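Local coordinates for protein 4-alpha-glucanotransferase (Aquifex aeolicus, PDB 1TZ7) that belongs to the amylomaltase family, also known as disproportionating enzymes, and is built around a barrel of eight parallel strands with helices outside, at residues 50-55 against 492-497; 56-61 against 453-458; 81-86 against 286-291; 148-153 against 296-301. All blocks are in the same frame, centred on the assembly; numbering follows the deposited sequence.

Contact 1 of 4, residues 50-55 against 492-497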
# COMPACT_ATOMS: atom_id res chain seq x y z
N LEU A 50 6.73 -16.75 0.54
CA LEU A 50 6.17 -17.13 1.84
C LEU A 50 6.93 -18.32 2.45
O LEU A 50 7.16 -18.36 3.65
CB LEU A 50 4.68 -17.47 1.70
CG LEU A 50 3.74 -16.29 1.42
CD1 LEU A 50 2.30 -16.77 1.30
CD2 LEU A 50 3.85 -15.22 2.51
N ASP A 51 7.33 -19.28 1.60
CA ASP A 51 8.14 -20.43 2.05
C ASP A 51 9.47 -19.96 2.60
O ASP A 51 9.96 -20.50 3.57
CB ASP A 51 8.41 -21.40 0.89
CG ASP A 51 7.19 -22.22 0.52
OD1 ASP A 51 6.22 -22.26 1.30
OD2 ASP A 51 7.13 -22.87 -0.54
N PHE A 52 10.04 -18.94 1.97
CA PHE A 52 11.30 -18.36 2.40
C PHE A 52 11.14 -17.63 3.76
O PHE A 52 11.97 -17.78 4.66
CB PHE A 52 11.83 -17.39 1.32
CG PHE A 52 12.99 -16.55 1.76
CD1 PHE A 52 12.81 -15.21 2.08
CD2 PHE A 52 14.27 -17.09 1.84
CE1 PHE A 52 13.88 -14.42 2.48
CE2 PHE A 52 15.34 -16.30 2.23
CZ PHE A 52 15.15 -14.97 2.56
N LEU A 53 10.07 -16.84 3.90
CA LEU A 53 9.69 -16.23 5.19
C LEU A 53 9.68 -17.30 6.29
O LEU A 53 10.34 -17.17 7.30
CB LEU A 53 8.29 -15.59 5.11
CG LEU A 53 8.12 -14.17 4.55
CD1 LEU A 53 8.53 -13.12 5.56
CD2 LEU A 53 8.88 -13.99 3.33
N LYS A 54 8.90 -18.34 6.06
CA LYS A 54 8.70 -19.40 7.04
C LYS A 54 10.02 -20.07 7.42
O LYS A 54 10.32 -20.26 8.60
CB LYS A 54 7.71 -20.44 6.50
CG LYS A 54 7.38 -21.58 7.49
CD LYS A 54 6.89 -21.04 8.83
CE LYS A 54 6.22 -22.12 9.66
NZ LYS A 54 7.19 -23.17 10.07
N GLU A 55 10.80 -20.44 6.41
CA GLU A 55 12.06 -21.16 6.63
C GLU A 55 13.04 -20.31 7.46
O GLU A 55 13.76 -20.84 8.30
CB GLU A 55 12.71 -21.54 5.28
CG GLU A 55 13.11 -23.00 5.17
CD GLU A 55 14.35 -23.34 5.99
OE1 GLU A 55 15.07 -22.41 6.39
OE2 GLU A 55 14.60 -24.53 6.22
N GLU A 492 20.33 -18.74 5.15
CA GLU A 492 21.11 -19.22 6.30
C GLU A 492 21.65 -18.03 7.11
O GLU A 492 21.70 -18.08 8.34
CB GLU A 492 22.27 -20.10 5.84
CG GLU A 492 22.53 -21.30 6.74
CD GLU A 492 21.36 -22.28 6.76
OE1 GLU A 492 20.64 -22.32 7.79
OE2 GLU A 492 21.16 -22.99 5.76
N PHE A 493 22.03 -16.98 6.41
CA PHE A 493 22.55 -15.78 7.05
C PHE A 493 21.46 -15.09 7.89
O PHE A 493 21.66 -14.80 9.07
CB PHE A 493 23.13 -14.82 5.99
CG PHE A 493 23.13 -13.38 6.40
CD1 PHE A 493 22.17 -12.49 5.90
CD2 PHE A 493 24.09 -12.89 7.28
CE1 PHE A 493 22.17 -11.15 6.28
CE2 PHE A 493 24.09 -11.55 7.66
CZ PHE A 493 23.12 -10.68 7.15
N ILE A 494 20.31 -14.84 7.28
CA ILE A 494 19.25 -14.08 7.95
C ILE A 494 18.54 -14.92 9.03
O ILE A 494 18.16 -14.41 10.07
CB ILE A 494 18.23 -13.53 6.92
CG1 ILE A 494 17.32 -12.47 7.57
CG2 ILE A 494 17.38 -14.64 6.35
CD1 ILE A 494 18.05 -11.22 8.03
N LYS A 495 18.38 -16.22 8.76
CA LYS A 495 17.80 -17.14 9.76
C LYS A 495 18.61 -17.10 11.05
O LYS A 495 18.05 -16.99 12.14
CB LYS A 495 17.76 -18.57 9.20
CG LYS A 495 17.11 -19.58 10.15
CD LYS A 495 17.05 -20.98 9.51
CE LYS A 495 16.37 -21.99 10.44
NZ LYS A 495 16.78 -23.39 10.13
N LYS A 496 19.93 -17.20 10.91
CA LYS A 496 20.84 -17.13 12.06
C LYS A 496 20.63 -15.84 12.84
O LYS A 496 20.57 -15.85 14.06
CB LYS A 496 22.29 -17.22 11.59
CG LYS A 496 23.30 -17.45 12.71
CD LYS A 496 24.21 -18.63 12.40
CE LYS A 496 25.13 -18.93 13.56
NZ LYS A 496 24.45 -19.72 14.63
N LEU A 497 20.52 -14.73 12.13
CA LEU A 497 20.38 -13.41 12.76
C LEU A 497 19.08 -13.30 13.55
O LEU A 497 19.08 -12.80 14.67
CB LEU A 497 20.43 -12.31 11.70
CG LEU A 497 21.67 -11.41 11.68
CD1 LEU A 497 22.94 -12.23 11.76
CD2 LEU A 497 21.67 -10.55 10.44
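Ile494 and Lys495 of one helix meet Phe52 and Glu55 of another in the outer helical layer of a (beta/alpha)8 barrel. Helix 44-56 connects the first two barrel strands, and helix 491-500 follows the last. The backbones come closest at Glu55 and Lys495, where the CA atoms are 7.7 Å apart. Ile494 comes first: its CG2 methyl approaches Phe52 at a slant, 4.4 Å from CZ, while its longer branch leads away. The Phe52 ring is also met edge-to-face by Tyr487, and Ile494 rests on Phe58, so this inner part of the contact is apolar. Lys495 makes the closer approach with its methylenes. Its chain is fully extended, CG anti to the backbone N (chi1 -177°), which lays it alongside the carbonyl of Glu55. The ammonium does not complete a salt bridge with Glu55, whose OE1 pairs instead with Lys491; Lys495 NZ remains 4.2 Å from that oxygen. Glu55 O is approached in turn by Lys495 CG at 4.0 Å, CD at 3.5 Å and CE at 3.6 Å.

Contact 2 of 4, residues 56-61 against 453-458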
# COMPACT_ATOMS: atom_id res chain seq x y z
N CYS A 56 13.06 -19.01 7.21
CA CYS A 56 13.95 -18.08 7.92
C CYS A 56 13.49 -17.82 9.35
O CYS A 56 14.30 -17.53 10.23
CB CYS A 56 14.04 -16.74 7.17
SG CYS A 56 14.94 -16.81 5.60
N GLY A 57 12.18 -17.93 9.58
CA GLY A 57 11.59 -17.63 10.89
C GLY A 57 10.89 -16.27 10.95
O GLY A 57 10.53 -15.80 12.03
N PHE A 58 10.70 -15.64 9.79
CA PHE A 58 9.94 -14.39 9.71
C PHE A 58 8.48 -14.65 10.03
O PHE A 58 7.96 -15.73 9.74
CB PHE A 58 10.05 -13.78 8.31
CG PHE A 58 11.37 -13.12 8.03
CD1 PHE A 58 11.70 -11.90 8.61
CD2 PHE A 58 12.28 -13.70 7.16
CE1 PHE A 58 12.91 -11.28 8.34
CE2 PHE A 58 13.50 -13.09 6.88
CZ PHE A 58 13.81 -11.88 7.48
N SER A 59 7.81 -13.64 10.61
CA SER A 59 6.38 -13.74 10.94
C SER A 59 5.54 -12.66 10.26
O SER A 59 4.32 -12.66 10.38
CB SER A 59 6.19 -13.62 12.45
OG SER A 59 6.90 -14.62 13.14
N LEU A 60 6.19 -11.74 9.55
CA LEU A 60 5.48 -10.59 8.98
C LEU A 60 5.85 -10.37 7.52
O LEU A 60 7.00 -10.53 7.13
CB LEU A 60 5.79 -9.31 9.78
CG LEU A 60 5.40 -9.31 11.25
CD1 LEU A 60 6.06 -8.15 11.97
CD2 LEU A 60 3.89 -9.24 11.40
N TRP A 61 4.86 -10.00 6.73
CA TRP A 61 5.06 -9.59 5.36
C TRP A 61 4.31 -8.28 5.11
O TRP A 61 3.09 -8.23 5.26
CB TRP A 61 4.54 -10.67 4.40
CG TRP A 61 4.62 -10.29 2.95
CD1 TRP A 61 5.51 -9.42 2.37
CD2 TRP A 61 3.78 -10.78 1.90
NE1 TRP A 61 5.27 -9.34 1.02
CE2 TRP A 61 4.22 -10.16 0.70
CE3 TRP A 61 2.71 -11.68 1.84
CZ2 TRP A 61 3.61 -10.41 -0.54
CZ3 TRP A 61 2.11 -11.92 0.61
CH2 TRP A 61 2.56 -11.29 -0.56
N ALA A 453 10.08 -5.81 13.80
CA ALA A 453 11.23 -5.34 13.04
C ALA A 453 11.08 -5.74 11.58
O ALA A 453 10.92 -6.92 11.28
CB ALA A 453 12.50 -5.92 13.61
N ILE A 454 11.12 -4.76 10.68
CA ILE A 454 10.88 -5.01 9.26
C ILE A 454 12.08 -4.60 8.43
O ILE A 454 12.54 -3.46 8.53
CB ILE A 454 9.61 -4.25 8.79
CG1 ILE A 454 8.40 -4.64 9.65
CG2 ILE A 454 9.34 -4.54 7.30
CD1 ILE A 454 7.69 -5.89 9.20
N ILE A 455 12.57 -5.52 7.62
CA ILE A 455 13.67 -5.25 6.69
C ILE A 455 13.10 -5.09 5.29
O ILE A 455 12.40 -5.96 4.80
CB ILE A 455 14.67 -6.44 6.70
CG1 ILE A 455 15.11 -6.76 8.13
CG2 ILE A 455 15.88 -6.13 5.83
CD1 ILE A 455 15.73 -8.13 8.28
N GLN A 456 13.42 -3.97 4.63
CA GLN A 456 13.10 -3.84 3.21
C GLN A 456 13.93 -4.84 2.41
O GLN A 456 15.11 -5.02 2.68
CB GLN A 456 13.35 -2.40 2.70
CG GLN A 456 12.49 -2.06 1.46
CD GLN A 456 12.75 -0.67 0.89
OE1 GLN A 456 12.05 -0.23 -0.03
NE2 GLN A 456 13.74 0.03 1.43
N MET A 457 13.30 -5.49 1.44
CA MET A 457 13.93 -6.59 0.73
C MET A 457 15.25 -6.15 0.10
O MET A 457 16.22 -6.89 0.10
CB MET A 457 13.00 -7.14 -0.35
CG MET A 457 13.52 -8.39 -1.05
SD MET A 457 13.64 -9.81 0.07
CE MET A 457 13.87 -11.13 -1.10
N GLN A 458 15.28 -4.92 -0.42
CA GLN A 458 16.47 -4.37 -1.08
C GLN A 458 17.67 -4.33 -0.12
O GLN A 458 18.82 -4.46 -0.56
CB GLN A 458 16.19 -2.95 -1.61
CG GLN A 458 15.22 -2.90 -2.78
CD GLN A 458 13.80 -2.59 -2.35
OE1 GLN A 458 13.29 -3.18 -1.40
NE2 GLN A 458 13.15 -1.67 -3.05
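Leu60 and Ile454 meet through methyl groups in the barrel wall, although strand 23-27 runs between their strands. From the start, the Leu60 side chain points at the other segment: its CB is 4.0 Å from Ile454 CD1. At CG the chain turns, and this branch point is farther from the same methyl, at 4.6 Å. The two tips then part. CD1 returns to Ile454 CD1 at 3.9 Å, whereas CD2 continues away from it. A single isoleucine methyl is thus touched by both the root and one tip of the leucine, with the two side chains crossing at about a right angle. Ile454 can deliver that methyl because CG1 lies beside its backbone N (chi1 -56°), reaching across the intervening strand.

The second touch is Phe58 against Ile455. Methyl CD1 of Ile455 sits at the edge of the ring, near its plane, 4.2 Å from CE1. Phe58 takes part in the Schellman motif that closes helix 44-56: its N bonds to Leu53 O, and Gly57, with positive phi, is the C-prime residue. The Phe58 ring lies outside the strands, on Ala24 and Ile26 of strand 23-27 and on Ile494 and Leu498 of helix 491-500, while Ile455 packs on Ile494 and on Ile442 of helix 437-447. Leu60 and Ile454 probably face the barrel interior instead, with strand 23-27 spanned between them and Leu27 against Ile454.

Contact 3 of 4, residues 81-86 against 286-291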
# COMPACT_ATOMS: atom_id res chain seq x y z
N ASN A 81 -8.16 4.40 -8.83
CA ASN A 81 -9.58 4.66 -9.04
C ASN A 81 -10.50 3.85 -8.09
O ASN A 81 -11.71 3.85 -8.25
CB ASN A 81 -9.97 4.42 -10.52
CG ASN A 81 -9.64 3.00 -11.01
OD1 ASN A 81 -9.56 2.06 -10.23
ND2 ASN A 81 -9.46 2.86 -12.32
N SER A 82 -9.90 3.16 -7.11
CA SER A 82 -10.68 2.47 -6.06
C SER A 82 -9.82 2.08 -4.87
O SER A 82 -8.76 1.48 -5.03
CB SER A 82 -11.35 1.23 -6.64
OG SER A 82 -12.08 0.54 -5.64
N LEU A 83 -10.29 2.41 -3.66
CA LEU A 83 -9.60 2.03 -2.42
C LEU A 83 -9.99 0.62 -1.99
O LEU A 83 -9.46 0.10 -1.01
CB LEU A 83 -9.94 3.03 -1.30
CG LEU A 83 -9.49 4.47 -1.53
CD1 LEU A 83 -10.08 5.39 -0.47
CD2 LEU A 83 -7.96 4.56 -1.53
N PHE A 84 -10.91 0.01 -2.72
CA PHE A 84 -11.44 -1.30 -2.35
C PHE A 84 -10.98 -2.41 -3.30
O PHE A 84 -10.68 -3.52 -2.88
CB PHE A 84 -12.97 -1.25 -2.31
CG PHE A 84 -13.52 -0.50 -1.14
CD1 PHE A 84 -13.56 0.89 -1.14
CD2 PHE A 84 -13.99 -1.17 -0.01
CE1 PHE A 84 -14.07 1.60 -0.05
CE2 PHE A 84 -14.50 -0.47 1.08
CZ PHE A 84 -14.54 0.91 1.06
N ALA A 85 -10.90 -2.08 -4.59
CA ALA A 85 -10.65 -3.09 -5.62
C ALA A 85 -9.20 -3.59 -5.58
O ALA A 85 -8.33 -2.95 -5.00
CB ALA A 85 -10.98 -2.52 -6.99
N GLY A 86 -8.96 -4.73 -6.21
CA GLY A 86 -7.62 -5.24 -6.40
C GLY A 86 -7.07 -4.92 -7.78
O GLY A 86 -7.82 -4.63 -8.72
N PHE A 286 -19.00 7.67 10.93
CA PHE A 286 -17.74 7.15 10.38
C PHE A 286 -17.91 5.79 9.70
O PHE A 286 -17.00 4.98 9.69
CB PHE A 286 -16.66 7.03 11.49
CG PHE A 286 -16.35 8.33 12.16
CD1 PHE A 286 -16.77 8.57 13.47
CD2 PHE A 286 -15.63 9.31 11.50
CE1 PHE A 286 -16.49 9.78 14.09
CE2 PHE A 286 -15.34 10.52 12.12
CZ PHE A 286 -15.77 10.75 13.42
N ARG A 287 -19.08 5.54 9.12
CA ARG A 287 -19.39 4.20 8.62
C ARG A 287 -18.64 3.86 7.32
O ARG A 287 -18.40 2.70 7.03
CB ARG A 287 -20.91 4.00 8.44
CG ARG A 287 -21.59 4.91 7.37
CD ARG A 287 -23.14 4.73 7.28
NE ARG A 287 -23.70 4.66 8.57
CZ ARG A 287 -24.34 5.61 9.25
NH1 ARG A 287 -24.71 6.80 8.74
NH2 ARG A 287 -24.70 5.30 10.46
N TRP A 288 -18.25 4.88 6.56
CA TRP A 288 -17.42 4.67 5.37
C TRP A 288 -16.02 4.18 5.77
O TRP A 288 -15.49 3.25 5.18
CB TRP A 288 -17.31 5.96 4.56
CG TRP A 288 -16.53 5.81 3.29
CD1 TRP A 288 -16.96 5.25 2.12
CD2 TRP A 288 -15.18 6.22 3.06
NE1 TRP A 288 -15.96 5.30 1.18
CE2 TRP A 288 -14.86 5.89 1.73
CE3 TRP A 288 -14.20 6.85 3.85
CZ2 TRP A 288 -13.60 6.16 1.16
CZ3 TRP A 288 -12.96 7.11 3.28
CH2 TRP A 288 -12.67 6.77 1.95
N TRP A 289 -15.45 4.82 6.79
CA TRP A 289 -14.14 4.42 7.30
C TRP A 289 -14.20 3.03 7.94
O TRP A 289 -13.28 2.24 7.80
CB TRP A 289 -13.61 5.45 8.30
CG TRP A 289 -12.73 6.47 7.67
CD1 TRP A 289 -13.05 7.76 7.38
CD2 TRP A 289 -11.39 6.27 7.21
NE1 TRP A 289 -11.98 8.39 6.78
CE2 TRP A 289 -10.95 7.49 6.67
CE3 TRP A 289 -10.51 5.18 7.22
CZ2 TRP A 289 -9.67 7.65 6.13
CZ3 TRP A 289 -9.24 5.34 6.68
CH2 TRP A 289 -8.83 6.56 6.15
N ILE A 290 -15.29 2.75 8.63
CA ILE A 290 -15.51 1.43 9.20
C ILE A 290 -15.56 0.36 8.10
O ILE A 290 -14.96 -0.70 8.23
CB ILE A 290 -16.82 1.40 10.02
CG1 ILE A 290 -16.62 2.15 11.34
CG2 ILE A 290 -17.27 -0.05 10.29
CD1 ILE A 290 -17.91 2.57 12.00
N ARG A 291 -16.26 0.66 7.01
CA ARG A 291 -16.35 -0.26 5.88
C ARG A 291 -14.98 -0.47 5.22
O ARG A 291 -14.66 -1.57 4.78
CB ARG A 291 -17.37 0.24 4.85
CG ARG A 291 -18.83 -0.05 5.23
CD ARG A 291 -19.77 -0.16 4.04
NE ARG A 291 -19.73 1.03 3.18
CZ ARG A 291 -20.39 2.16 3.44
NH1 ARG A 291 -20.28 3.19 2.60
NH2 ARG A 291 -21.14 2.28 4.53
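Leu83 and Trp288 form the tight part of this contact, a methyl set against the rim of an indole. Leu83 CD1 lies near the indole plane, 3.8 Å from CH2 and 4.0 Å from CZ2 of Trp288, and the two side chains cross at about a right angle. The tryptophan's CG is anti to its own N (chi1 -177°), which carries the six-membered ring out from the helix to the loop. Phe84, the most covered loop residue, adds a longer contact: its CE1 stands 4.3 Å from Trp288 NE1, which sits at the phenyl edge, near its plane. In the (beta/alpha)8 barrel this joins the long loop after strand 60-62 to the start of helix 287-297, the helix before strand 302-305. The loop is bent by an ST turn and ST motif at Ser82, whose OG accepts from Phe84 N (3.2 Å) and Ala85 N (3.1 Å). His295, on the same helix, hydrogen-bonds to Phe84 O through NE2. The looser side is at partly exposed Arg291. There Phe84 CE2 approaches Arg291 O at 3.9 Å, but the arginine side chain comes no nearer to Phe84 than 4.8 Å, at CB, and its guanidinium turns back with one face over Trp288 CA.

Contact 4 of 4, residues 148-153 against 296-301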
# COMPACT_ATOMS: atom_id res chain seq x y z
N HIS A 148 -19.34 -8.77 -1.49
CA HIS A 148 -18.68 -7.46 -1.69
C HIS A 148 -19.65 -6.41 -2.21
O HIS A 148 -19.25 -5.47 -2.87
CB HIS A 148 -17.49 -7.62 -2.65
CG HIS A 148 -16.51 -8.65 -2.21
ND1 HIS A 148 -15.60 -8.42 -1.20
CD2 HIS A 148 -16.32 -9.93 -2.61
CE1 HIS A 148 -14.89 -9.52 -1.01
NE2 HIS A 148 -15.30 -10.44 -1.85
N SER A 149 -20.94 -6.58 -1.89
CA SER A 149 -22.00 -5.72 -2.43
C SER A 149 -21.77 -4.24 -2.11
O SER A 149 -22.17 -3.36 -2.88
CB SER A 149 -23.36 -6.15 -1.87
OG SER A 149 -23.37 -6.10 -0.45
N TYR A 150 -21.13 -3.97 -0.98
CA TYR A 150 -20.98 -2.60 -0.48
C TYR A 150 -20.07 -1.72 -1.38
O TYR A 150 -20.17 -0.50 -1.36
CB TYR A 150 -20.45 -2.62 0.98
CG TYR A 150 -19.21 -3.48 1.19
CD1 TYR A 150 -17.95 -2.91 1.26
CD2 TYR A 150 -19.31 -4.87 1.31
CE1 TYR A 150 -16.82 -3.69 1.45
CE2 TYR A 150 -18.18 -5.66 1.50
CZ TYR A 150 -16.94 -5.06 1.56
OH TYR A 150 -15.80 -5.83 1.75
N TRP A 151 -19.18 -2.35 -2.17
CA TRP A 151 -18.26 -1.59 -3.06
C TRP A 151 -18.27 -2.06 -4.53
O TRP A 151 -18.03 -1.26 -5.44
CB TRP A 151 -16.83 -1.62 -2.51
CG TRP A 151 -16.16 -2.96 -2.62
CD1 TRP A 151 -16.18 -3.96 -1.69
CD2 TRP A 151 -15.37 -3.45 -3.71
NE1 TRP A 151 -15.46 -5.04 -2.13
CE2 TRP A 151 -14.95 -4.75 -3.37
CE3 TRP A 151 -14.98 -2.92 -4.94
CZ2 TRP A 151 -14.16 -5.53 -4.22
CZ3 TRP A 151 -14.19 -3.70 -5.78
CH2 TRP A 151 -13.79 -4.98 -5.41
N LEU A 152 -18.53 -3.35 -4.76
CA LEU A 152 -18.22 -3.97 -6.06
C LEU A 152 -19.27 -3.67 -7.13
O LEU A 152 -18.94 -3.53 -8.29
CB LEU A 152 -18.04 -5.48 -5.90
CG LEU A 152 -17.73 -6.25 -7.19
CD1 LEU A 152 -16.50 -5.68 -7.91
CD2 LEU A 152 -17.52 -7.72 -6.88
N ARG A 153 -20.54 -3.57 -6.72
CA ARG A 153 -21.60 -3.15 -7.64
C ARG A 153 -21.27 -1.79 -8.22
O ARG A 153 -21.43 -1.56 -9.42
CB ARG A 153 -22.96 -3.09 -6.91
CG ARG A 153 -23.55 -4.45 -6.57
CD ARG A 153 -24.45 -4.45 -5.33
NE ARG A 153 -25.64 -5.29 -5.51
CZ ARG A 153 -25.63 -6.63 -5.49
NH1 ARG A 153 -26.76 -7.30 -5.66
NH2 ARG A 153 -24.49 -7.29 -5.30
N ASN A 296 -10.59 -4.23 4.29
CA ASN A 296 -9.16 -4.48 4.25
C ASN A 296 -8.73 -5.62 5.20
O ASN A 296 -7.71 -6.27 4.97
CB ASN A 296 -8.39 -3.19 4.56
CG ASN A 296 -8.25 -2.27 3.33
OD1 ASN A 296 -7.37 -2.48 2.50
ND2 ASN A 296 -9.11 -1.27 3.24
N LEU A 297 -9.51 -5.85 6.26
CA LEU A 297 -9.23 -6.97 7.18
C LEU A 297 -9.59 -8.34 6.56
O LEU A 297 -9.21 -9.37 7.09
CB LEU A 297 -9.99 -6.78 8.50
CG LEU A 297 -9.39 -5.77 9.50
CD1 LEU A 297 -10.29 -5.64 10.73
CD2 LEU A 297 -7.98 -6.18 9.92
N LYS A 298 -10.33 -8.33 5.44
CA LYS A 298 -10.50 -9.55 4.62
C LYS A 298 -9.16 -9.96 4.00
O LYS A 298 -8.92 -11.15 3.74
CB LYS A 298 -11.52 -9.32 3.50
CG LYS A 298 -12.94 -9.10 3.97
CD LYS A 298 -13.88 -8.85 2.77
CE LYS A 298 -15.35 -8.78 3.19
NZ LYS A 298 -15.96 -10.13 3.29
N LEU A 299 -8.31 -8.97 3.75
CA LEU A 299 -7.05 -9.18 3.05
C LEU A 299 -5.88 -9.28 4.02
O LEU A 299 -5.00 -10.12 3.86
CB LEU A 299 -6.81 -8.04 2.06
CG LEU A 299 -7.98 -7.70 1.15
CD1 LEU A 299 -7.66 -6.49 0.29
CD2 LEU A 299 -8.36 -8.89 0.28
N PHE A 300 -5.87 -8.40 5.03
CA PHE A 300 -4.67 -8.16 5.84
C PHE A 300 -4.94 -8.38 7.32
O PHE A 300 -6.09 -8.34 7.77
CB PHE A 300 -4.17 -6.74 5.63
CG PHE A 300 -4.11 -6.32 4.20
CD1 PHE A 300 -4.87 -5.26 3.74
CD2 PHE A 300 -3.29 -6.98 3.30
CE1 PHE A 300 -4.82 -4.86 2.41
CE2 PHE A 300 -3.23 -6.60 1.98
CZ PHE A 300 -4.00 -5.54 1.53
N ASP A 301 -3.88 -8.61 8.08
CA ASP A 301 -3.95 -8.70 9.53
C ASP A 301 -3.74 -7.33 10.17
O ASP A 301 -4.41 -6.98 11.14
CB ASP A 301 -2.93 -9.68 10.03
CG ASP A 301 -3.12 -11.05 9.47
OD1 ASP A 301 -2.47 -11.38 8.45
OD2 ASP A 301 -3.93 -11.87 9.95
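The backbone O of His148, whose imidazole touches Lys298, is held by two N-H groups, from Leu152 (N to O 2.9 Å) and Trp151 (N to O 3.2 Å). These bonds close the first turn of helix 149-165, just after helix 138-147. Opposite lies the end of helix 287-297 of the (beta/alpha)8 barrel, where the chain heads for strand 302-305. A similar double grip occurs there: Asn296 O accepts from Phe300 N at 2.8 Å and from Leu299 N at 3.0 Å. Between the two turns, Lys298 slides past His148 and Tyr150 in the opposite direction to theirs. Its CD stands obliquely to the imidazole, 4.0 Å from His148 CE1. The lysine chain bends at its last torsion (chi4 -84°), and NZ forms a salt bridge with Glu147. CG of Tyr150 lies between its backbone N and carbonyl carbon (chi1 51°), which turns the ring toward the lysine; the tyrosine hydroxyl is hydrogen-bonded to ND1 of His295. The lysine's methylenes thus pass an already engaged hydroxyl. Lys298 CE lies at the edge of the tyrosine ring, near its plane, 3.3 Å from Tyr150 OH, with Lys298 CD 3.7 Å from the same oxygen.

The four contacts form two touching pairs. Contacts 1 and 2 share the end of helix 44-56, and Leu53 O probably accepts from Phe58 N at 2.9 Å; contacts 3 and 4 both use helix 287-297 and meet where Phe84 packs on Trp151. The centres of contacts 2 and 3 are 27 Å apart, on opposite sides of the chain's centre. Both are buried, the former aliphatic and aromatic, on both sides of the barrel wall, the latter a loop packed on a helix tryptophan and backbone. Contacts 1 and 4 are partly buried, and in each a lysine's methylenes brush oxygen atoms. In contact 4 its ammonium pairs with Glu147; in contact 1 Glu55 instead pairs with Lys491.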